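Local structure of 2-hydroxyhepta-2,4-diene-1,7-dioate isomerase (Mycobacterium marinum, 3QDF) at residues A[29-34]-A[51-56]; A[109-114]-A[263-268]; A[154-159]-A[167-172]. The protein probably acts as a metal-dependent isomerase or acylpyruvate-type hydrolase of the fumarylacetoacetate hydrolase superfamily, and carries bound zinc. All coordinates share one frame; numbering follows the deposited sequence. Where two conformers were deposited one is given.

Interaction 1: residues A[29-34]-A[51-56]; sequences GAMTAR and WPLADV
The indole of W51 meets A33 obliquely: the carbonyl oxygen A33 O stands 4.0 Å from W51 CE3, and the W51 side chain also touches I10, S12, P13 and D14 of the same chain. With CG beside the backbone N (chi1 -63°), the indole is carried to the face of the hairpin that A33 CB also occupies. A33 and W51 form an antiparallel hydrogen-bonded pair. Its shorter bond is A33 N to W51 O at 2.7 Å, while W51 N binds A33 O at 3.1 Å. One residue on, T32 and P52 form a non-hydrogen-bonded pair and their side chains diverge, a position that asks no N-H of the proline. Pairing then resumes with L53 N bonded to M31 O at 2.7 Å, and fades in a weak bond from A54 N to G29 O at 3.5 Å. Apolar groups fill in beside these bonds. M31 CB lies 4.1 Å from L53 CB, and A33 CB lies 4.3 Å from V56 CG2; M31 and L53 also both touch W180. The chain of M31 runs on extended, leading away from L53. Together these contacts illustrate the open end of a β-hairpin, strands 32-38 and 45-52 of the N-terminal region, where the second strand gives way to a 3-10 turn at 53-55.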
loop_
_atom_site.group_PDB
_atom_site.type_symbol
_atom_site.label_atom_id
_atom_site.label_comp_id
_atom_site.label_asym_id
_atom_site.label_seq_id
_atom_site.Cartn_x
_atom_site.Cartn_y
_atom_site.Cartn_z
ATOM N N GLY A 29 -12.394 -10.288 12.105
ATOM C CA GLY A 29 -12.195 -10.835 13.467
ATOM C C GLY A 29 -11.980 -12.350 13.518
ATOM O O GLY A 29 -11.029 -12.849 14.164
ATOM N N ALA A 30 -12.860 -13.073 12.820
ATOM C CA ALA A 30 -12.839 -14.533 12.761
ATOM C C ALA A 30 -11.881 -15.121 11.698
ATOM O O ALA A 30 -11.890 -16.330 11.436
ATOM C CB ALA A 30 -14.259 -15.063 12.559
ATOM N N MET A 31 -11.058 -14.272 11.092
ATOM C CA MET A 31 -10.060 -14.730 10.137
ATOM C C MET A 31 -8.950 -15.475 10.888
ATOM O O MET A 31 -8.706 -15.224 12.074
ATOM C CB MET A 31 -9.484 -13.554 9.344
ATOM C CG MET A 31 -10.356 -13.041 8.191
ATOM S SD MET A 31 -9.520 -11.650 7.376
ATOM C CE MET A 31 -10.491 -11.451 5.902
ATOM N N THR A 32 -8.317 -16.418 10.209
ATOM C CA THR A 32 -7.231 -17.203 10.810
ATOM C C THR A 32 -5.901 -16.716 10.231
ATOM O O THR A 32 -5.754 -16.630 9.014
ATOM C CB THR A 32 -7.390 -18.699 10.506
ATOM O OG1 THR A 32 -8.684 -19.135 10.929
ATOM C CG2 THR A 32 -6.325 -19.519 11.232
ATOM N N ALA A 33 -4.961 -16.375 11.111
ATOM C CA ALA A 33 -3.590 -16.069 10.722
ATOM C C ALA A 33 -2.746 -17.350 10.773
ATOM O O ALA A 33 -2.341 -17.770 11.847
ATOM C CB ALA A 33 -3.002 -14.998 11.650
ATOM N N ARG A 34 -2.486 -17.946 9.609
ATOM C CA ARG A 34 -1.715 -19.187 9.502
ATOM C C ARG A 34 -0.229 -18.864 9.320
ATOM O O ARG A 34 0.195 -18.403 8.251
ATOM C CB ARG A 34 -2.246 -20.006 8.326
ATOM C CG ARG A 34 -1.563 -21.345 8.106
ATOM C CD ARG A 34 -2.420 -22.257 7.205
ATOM N NE ARG A 34 -3.832 -22.257 7.597
ATOM C CZ ARG A 34 -4.379 -23.088 8.480
ATOM N NH1 ARG A 34 -3.644 -24.012 9.084
ATOM N NH2 ARG A 34 -5.665 -22.988 8.765
ATOM N N TRP A 51 -3.553 -18.504 14.642
ATOM C CA TRP A 51 -4.332 -17.774 15.647
ATOM C C TRP A 51 -5.499 -17.105 14.965
ATOM O O TRP A 51 -5.379 -16.732 13.793
ATOM C CB TRP A 51 -3.493 -16.662 16.295
ATOM C CG TRP A 51 -2.324 -17.148 17.044
ATOM C CD1 TRP A 51 -2.290 -17.523 18.358
ATOM C CD2 TRP A 51 -1.000 -17.333 16.535
ATOM N NE1 TRP A 51 -1.020 -17.936 18.700
ATOM C CE2 TRP A 51 -0.209 -17.824 17.600
ATOM C CE3 TRP A 51 -0.406 -17.144 15.279
ATOM C CZ2 TRP A 51 1.150 -18.124 17.447
ATOM C CZ3 TRP A 51 0.942 -17.441 15.126
ATOM C CH2 TRP A 51 1.705 -17.925 16.203
ATOM N N PRO A 52 -6.630 -16.926 15.695
ATOM C CA PRO A 52 -7.615 -15.995 15.168
ATOM C C PRO A 52 -6.931 -14.638 15.001
ATOM O O PRO A 52 -6.074 -14.267 15.812
ATOM C CB PRO A 52 -8.686 -15.941 16.266
ATOM C CG PRO A 52 -8.561 -17.265 16.973
ATOM C CD PRO A 52 -7.078 -17.551 16.958
ATOM N N LEU A 53 -7.269 -13.931 13.934
ATOM C CA LEU A 53 -6.620 -12.660 13.659
ATOM C C LEU A 53 -6.828 -11.646 14.797
ATOM O O LEU A 53 -5.932 -10.865 15.089
ATOM C CB LEU A 53 -7.079 -12.086 12.312
ATOM C CG LEU A 53 -6.380 -10.808 11.833
ATOM C CD1 LEU A 53 -4.900 -11.076 11.508
ATOM C CD2 LEU A 53 -7.104 -10.238 10.626
ATOM N N ALA A 54 -7.996 -11.689 15.439
ATOM C CA ALA A 54 -8.324 -10.822 16.576
ATOM C C ALA A 54 -7.309 -10.951 17.712
ATOM O O ALA A 54 -7.162 -10.033 18.521
ATOM C CB ALA A 54 -9.741 -11.134 17.090
ATOM N N ASP A 55 -6.614 -12.088 17.763
ATOM C CA ASP A 55 -5.675 -12.389 18.838
ATOM C C ASP A 55 -4.267 -11.887 18.580
ATOM O O ASP A 55 -3.408 -11.987 19.461
ATOM C CB ASP A 55 -5.584 -13.902 19.046
ATOM C CG ASP A 55 -6.799 -14.486 19.742
ATOM O OD1 ASP A 55 -7.838 -13.806 19.866
ATOM O OD2 ASP A 55 -6.704 -15.662 20.152
ATOM N N VAL A 56 -4.000 -11.396 17.369
ATOM C CA VAL A 56 -2.647 -10.965 17.014
ATOM C C VAL A 56 -2.638 -9.526 16.482
ATOM O O VAL A 56 -3.692 -8.991 16.141
ATOM C CB VAL A 56 -1.971 -11.947 15.993
ATOM C CG1 VAL A 56 -1.795 -13.343 16.612
ATOM C CG2 VAL A 56 -2.774 -12.030 14.701
#

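Interaction 2: residues A[109-114]-A[263-268]; sequences IRLPAN and VVRKGK
Backbone hydrogen bonds carry the pairing of I109, R110 and L111 with V263, V264 and R265, which run parallel in direct register. V264 spans two neighbours of R110: its N binds I109 O and its O receives L111 N, each bond 2.9 Å long. L111 O then accepts K266 N, also at 2.9 Å, so the exchange outlasts the strands by one residue.

Apolar contact gathers on the face shared by I109, L111, V263 and R265. L111 CD1 packs against V263 CG1 at 3.6 Å, and the same methyl sits over one face of the R265 guanidinium, offset toward its rim. On the other face, R110 and V264 lie side by side, with V264 CG2 3.6 Å from R110 NH1. The extended chain of K266 joins them, bringing its CE to 4.0 Å from R110 CB.

Polar side-chain contact centres on R265, whose side chain crosses that of L111 at about a right angle and bends at chi3 (-81°) to lay the guanidinium against L111 CD1. NH1 makes a weak bond to P112 O at 3.0 Å, a supplement to its bond with A115 O, while NH2 forms a salt bridge with E244.

A type II turn from R265 to K268, with G267 at positive phi (91°), overlaps the end of the pairing. This is a parallel edge pair in an otherwise antiparallel five-stranded sheet of the fumarylacetoacetate hydrolase-type domain.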
loop_
_atom_site.group_PDB
_atom_site.type_symbol
_atom_site.label_atom_id
_atom_site.label_comp_id
_atom_site.label_asym_id
_atom_site.label_seq_id
_atom_site.Cartn_x
_atom_site.Cartn_y
_atom_site.Cartn_z
ATOM N N ILE A 109 -1.236 8.221 11.322
ATOM C CA ILE A 109 -0.492 9.121 10.457
ATOM C C ILE A 109 -0.279 10.332 11.332
ATOM O O ILE A 109 -1.243 10.845 11.902
ATOM C CB ILE A 109 -1.326 9.511 9.213
ATOM C CG1 ILE A 109 -1.652 8.266 8.382
ATOM C CG2 ILE A 109 -0.641 10.627 8.379
ATOM C CD1 ILE A 109 -2.875 8.432 7.461
ATOM N N ARG A 110 0.972 10.766 11.477
ATOM C CA ARG A 110 1.290 11.922 12.339
ATOM C C ARG A 110 1.684 13.090 11.451
ATOM O O ARG A 110 2.679 13.017 10.725
ATOM C CB ARG A 110 2.399 11.582 13.352
ATOM C CG ARG A 110 2.125 10.297 14.127
ATOM C CD ARG A 110 3.155 9.978 15.201
ATOM N NE ARG A 110 2.743 8.739 15.867
ATOM C CZ ARG A 110 1.956 8.670 16.947
ATOM N NH1 ARG A 110 1.492 9.773 17.530
ATOM N NH2 ARG A 110 1.625 7.483 17.449
ATOM N N LEU A 111 0.846 14.123 11.461
ATOM C CA LEU A 111 1.042 15.339 10.679
ATOM C C LEU A 111 2.046 16.229 11.395
ATOM O O LEU A 111 1.905 16.465 12.603
ATOM C CB LEU A 111 -0.293 16.087 10.527
ATOM C CG LEU A 111 -1.494 15.200 10.171
ATOM C CD1 LEU A 111 -2.761 16.025 10.009
ATOM C CD2 LEU A 111 -1.218 14.426 8.884
ATOM N N PRO A 112 3.070 16.725 10.664
ATOM C CA PRO A 112 3.953 17.719 11.265
ATOM C C PRO A 112 3.133 18.919 11.718
ATOM O O PRO A 112 2.164 19.312 11.033
ATOM C CB PRO A 112 4.877 18.111 10.108
ATOM C CG PRO A 112 4.936 16.909 9.271
ATOM C CD PRO A 112 3.514 16.365 9.306
ATOM N N ALA A 113 3.487 19.478 12.876
ATOM C CA ALA A 113 2.758 20.641 13.391
ATOM C C ALA A 113 2.637 21.696 12.292
ATOM O O ALA A 113 1.570 22.258 12.109
ATOM C CB ALA A 113 3.417 21.216 14.659
ATOM N N ASN A 114 3.708 21.901 11.521
ATOM C CA ASN A 114 3.745 22.976 10.510
ATOM C C ASN A 114 3.142 22.714 9.112
ATOM O O ASN A 114 3.112 23.629 8.297
ATOM C CB ASN A 114 5.174 23.590 10.385
ATOM C CG ASN A 114 6.161 22.747 9.524
ATOM O OD1 ASN A 114 5.869 21.635 9.046
ATOM N ND2 ASN A 114 7.361 23.301 9.339
ATOM N N VAL A 263 -5.504 9.637 12.358
ATOM C CA VAL A 263 -4.639 10.777 12.060
ATOM C C VAL A 263 -4.463 11.561 13.359
ATOM O O VAL A 263 -5.417 11.736 14.101
ATOM C CB VAL A 263 -5.254 11.672 10.969
ATOM C CG1 VAL A 263 -4.322 12.788 10.601
ATOM C CG2 VAL A 263 -5.633 10.830 9.718
ATOM N N VAL A 264 -3.234 11.978 13.654
ATOM C CA VAL A 264 -2.977 12.889 14.769
ATOM C C VAL A 264 -2.053 13.985 14.276
ATOM O O VAL A 264 -1.164 13.734 13.449
ATOM C CB VAL A 264 -2.329 12.193 16.006
ATOM C CG1 VAL A 264 -3.241 11.091 16.581
ATOM C CG2 VAL A 264 -0.952 11.640 15.679
ATOM N N ARG A 265 -2.254 15.202 14.769
ATOM C CA ARG A 265 -1.298 16.258 14.483
ATOM C C ARG A 265 -0.343 16.435 15.650
ATOM O O ARG A 265 -0.778 16.564 16.801
ATOM C CB ARG A 265 -1.972 17.584 14.122
ATOM C CG ARG A 265 -1.004 18.470 13.354
ATOM C CD ARG A 265 -1.596 19.758 12.932
ATOM N NE ARG A 265 -2.406 19.658 11.723
ATOM C CZ ARG A 265 -1.932 19.726 10.478
ATOM N NH1 ARG A 265 -0.638 19.835 10.260
ATOM N NH2 ARG A 265 -2.766 19.681 9.445
ATOM N N LYS A 266 0.954 16.444 15.342
ATOM C CA LYS A 266 1.998 16.686 16.347
ATOM C C LYS A 266 1.804 18.047 17.007
ATOM O O LYS A 266 1.392 19.008 16.347
ATOM C CB LYS A 266 3.395 16.622 15.718
ATOM C CG LYS A 266 3.819 15.237 15.291
ATOM C CD LYS A 266 5.294 15.202 14.926
ATOM C CE LYS A 266 5.559 14.025 14.013
ATOM N NZ LYS A 266 6.998 13.987 13.595
ATOM N N GLY A 267 2.106 18.120 18.305
ATOM C CA GLY A 267 1.965 19.362 19.079
ATOM C C GLY A 267 0.623 19.575 19.761
ATOM O O GLY A 267 0.423 20.599 20.426
ATOM N N LYS A 268 -0.302 18.622 19.624
ATOM C CA LYS A 268 -1.675 18.820 20.148
ATOM C C LYS A 268 -1.849 18.541 21.639
ATOM O O LYS A 268 -1.148 17.701 22.190
ATOM C CB LYS A 268 -2.704 18.023 19.329
ATOM C CG LYS A 268 -3.092 18.699 18.002
ATOM C CD LYS A 268 -3.747 20.077 18.224
ATOM C CE LYS A 268 -3.435 21.021 17.063
ATOM N NZ LYS A 268 -3.887 20.420 15.770
#

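Interaction 3: residues A[154-159]-A[167-172]; sequences SARDQQ and RAKGHD. With EDO (1,2-ethanediol), chain D.
A168 is wedged against A155 and Q159 in the tightest part of this contact. Its CB lies only 3.0 Å from A155 O and 3.4 Å from Q159 CG, while its own carbonyl oxygen accepts A155 N at 3.0 Å. That bond is almost straight at the hydrogen (177°), yet the donor stands above the carbonyl plane and not on a lone pair. The adjoining buried corner is polar: K169, bent at chi4 (-62°), brings NZ onto S154 OG, with NZ to OG 2.7 Å. NZ also binds D152 OD2, and S154 OG bonds to the backbone of D152, so the serine and lysine grip the same metal-binding residue.

The flank formed by Q158, R167 and H171 is partly open. Q158 is itself buried, and its extended chain delivers OE1 to the ring edge of H171; the bond from NE2, 2.8 Å to OE1, lies in both the amide's carbonyl plane, on a lone pair, and the ring plane, which, with the stacked guanidinium of R167, would hold the amide in one orientation. Exposed R167 lies with its plane 11° from that amide, R167 NH1 3.4 Å from Q158 CD and its NE paired with D162.

Beyond K169 NZ the contact opens onto a bound ethanediol molecule, probably from the crystallisation liquor; its O2 accepts a bond from K169 NZ at 3.2 Å and a longer, weak one from R156 NH1. R156 NH1 is held in addition by Q159 OE1, which lies in its guanidinium plane, and NH2 forms a salt bridge with E121. Here a strand end, a short helix N-capped by A155 and a weakly formed helical turn bring K169 and R156 up to the zinc site of E121, E123 and D152, in the fumarylacetoacetate hydrolase-type domain.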
loop_
_atom_site.group_PDB
_atom_site.type_symbol
_atom_site.label_atom_id
_atom_site.label_comp_id
_atom_site.label_asym_id
_atom_site.label_seq_id
_atom_site.Cartn_x
_atom_site.Cartn_y
_atom_site.Cartn_z
ATOM N N SER A 154 0.624 13.202 1.627
ATOM C CA SER A 154 1.338 14.262 0.921
ATOM C C SER A 154 1.075 15.644 1.536
ATOM O O SER A 154 -0.086 16.108 1.586
ATOM C CB SER A 154 0.912 14.296 -0.552
ATOM O OG SER A 154 0.915 12.990 -1.132
ATOM N N ALA A 155 2.148 16.294 1.992
ATOM C CA ALA A 155 2.098 17.689 2.431
ATOM C C ALA A 155 2.122 18.614 1.201
ATOM O O ALA A 155 3.192 18.871 0.619
ATOM C CB ALA A 155 3.266 17.983 3.353
ATOM N N ARG A 156 0.949 19.115 0.811
ATOM C CA ARG A 156 0.799 19.931 -0.413
ATOM C C ARG A 156 1.563 21.260 -0.415
ATOM O O ARG A 156 2.080 21.679 -1.458
ATOM C CB ARG A 156 -0.680 20.209 -0.720
ATOM C CG ARG A 156 -1.567 18.979 -0.993
ATOM C CD ARG A 156 -1.057 18.086 -2.127
ATOM N NE ARG A 156 -2.048 17.075 -2.517
ATOM C CZ ARG A 156 -1.772 15.925 -3.142
ATOM N NH1 ARG A 156 -0.519 15.586 -3.457
ATOM N NH2 ARG A 156 -2.767 15.096 -3.445
ATOM N N ASP A 157 1.618 21.931 0.735
ATOM C CA ASP A 157 2.390 23.191 0.857
ATOM C C ASP A 157 3.884 22.967 0.521
ATOM O O ASP A 157 4.512 23.761 -0.198
ATOM C CB ASP A 157 2.215 23.831 2.254
ATOM C CG ASP A 157 2.549 22.862 3.414
ATOM O OD1 ASP A 157 2.578 21.613 3.221
ATOM O OD2 ASP A 157 2.764 23.356 4.546
ATOM N N GLN A 158 4.413 21.855 1.027
ATOM C CA GLN A 158 5.806 21.470 0.828
ATOM C C GLN A 158 6.105 21.024 -0.594
ATOM O O GLN A 158 7.211 21.249 -1.083
ATOM C CB GLN A 158 6.187 20.385 1.826
ATOM C CG GLN A 158 6.036 20.876 3.264
ATOM C CD GLN A 158 6.413 19.832 4.293
ATOM O OE1 GLN A 158 6.814 18.708 3.948
ATOM N NE2 GLN A 158 6.292 20.198 5.570
ATOM N N GLN A 159 5.121 20.419 -1.256
ATOM C CA GLN A 159 5.228 20.064 -2.677
ATOM C C GLN A 159 5.433 21.298 -3.535
ATOM O O GLN A 159 6.337 21.355 -4.369
ATOM C CB GLN A 159 3.959 19.354 -3.165
ATOM C CG GLN A 159 4.114 17.880 -3.301
ATOM C CD GLN A 159 2.906 17.229 -3.919
ATOM O OE1 GLN A 159 1.927 16.939 -3.236
ATOM N NE2 GLN A 159 2.975 16.970 -5.210
ATOM N N ARG A 167 10.217 15.604 -0.060
ATOM C CA ARG A 167 9.939 15.963 1.324
ATOM C C ARG A 167 8.440 15.867 1.656
ATOM O O ARG A 167 8.066 15.260 2.652
ATOM C CB ARG A 167 10.489 17.346 1.664
ATOM C CG ARG A 167 10.005 17.840 3.031
ATOM C CD ARG A 167 10.706 19.131 3.445
ATOM N NE ARG A 167 10.275 20.294 2.676
ATOM C CZ ARG A 167 9.679 21.372 3.190
ATOM N NH1 ARG A 167 9.422 21.455 4.500
ATOM N NH2 ARG A 167 9.366 22.398 2.397
ATOM N N ALA A 168 7.600 16.457 0.812
ATOM C CA ALA A 168 6.140 16.439 0.995
ATOM C C ALA A 168 5.614 15.035 1.219
ATOM O O ALA A 168 4.716 14.818 2.036
ATOM C CB ALA A 168 5.434 17.074 -0.232
ATOM N N LYS A 169 6.196 14.062 0.518
ATOM C CA LYS A 169 5.676 12.696 0.568
ATOM C C LYS A 169 6.477 11.729 1.464
ATOM O O LYS A 169 6.137 10.544 1.561
ATOM C CB LYS A 169 5.547 12.153 -0.855
ATOM C CG LYS A 169 4.338 12.736 -1.588
ATOM C CD LYS A 169 4.492 12.606 -3.083
ATOM C CE LYS A 169 3.307 13.190 -3.822
ATOM N NZ LYS A 169 2.020 12.507 -3.510
ATOM N N GLY A 170 7.510 12.242 2.140
ATOM C CA GLY A 170 8.534 11.371 2.747
ATOM C C GLY A 170 8.589 11.359 4.268
ATOM O O GLY A 170 9.473 10.720 4.850
ATOM N N HIS A 171 7.651 12.063 4.916
ATOM C CA HIS A 171 7.616 12.123 6.384
ATOM C C HIS A 171 7.350 10.748 6.981
ATOM O O HIS A 171 6.682 9.926 6.347
ATOM C CB HIS A 171 6.559 13.113 6.856
ATOM C CG HIS A 171 6.896 14.537 6.535
ATOM N ND1 HIS A 171 7.590 15.344 7.404
ATOM C CD2 HIS A 171 6.659 15.287 5.433
ATOM C CE1 HIS A 171 7.768 16.536 6.856
ATOM N NE2 HIS A 171 7.209 16.531 5.661
ATOM N N ASP A 172 7.881 10.481 8.176
ATOM C CA ASP A 172 7.525 9.237 8.859
ATOM C C ASP A 172 6.000 9.129 8.930
ATOM O O ASP A 172 5.318 10.134 9.172
ATOM C CB ASP A 172 8.154 9.149 10.262
ATOM C CG ASP A 172 9.671 8.945 10.219
ATOM O OD1 ASP A 172 10.288 8.910 9.117
ATOM O OD2 ASP A 172 10.244 8.825 11.308
HETATM C C1 EDO D . 1.140 11.649 -6.639
HETATM O O1 EDO D . 0.220 10.551 -6.826
HETATM C C2 EDO D . 0.560 13.012 -7.037
HETATM O O2 EDO D . 0.926 14.016 -6.063
#

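How the interactions relate
Interactions 2 and 3 are neighbours, whereas interaction 1 stands apart. The centres of 2 and 3 lie about 13 Å apart, and P112 CG packs against H171 ND1 at 3.6 Å; N114 also approaches D157 and Q158. Along the chain, interaction 3 is nested inside the long loop that interaction 2 closes. Proximity to zinc grades accordingly: the side chain of K169 in interaction 3 comes within about 4 Å of a zinc ion, that of I109 in interaction 2 only within about 13 Å. Interaction 1 belongs to the N-terminal region, its centre about 35 Å from that of interaction 3 and about 31 Å from that of interaction 2, away from the zinc-binding residues.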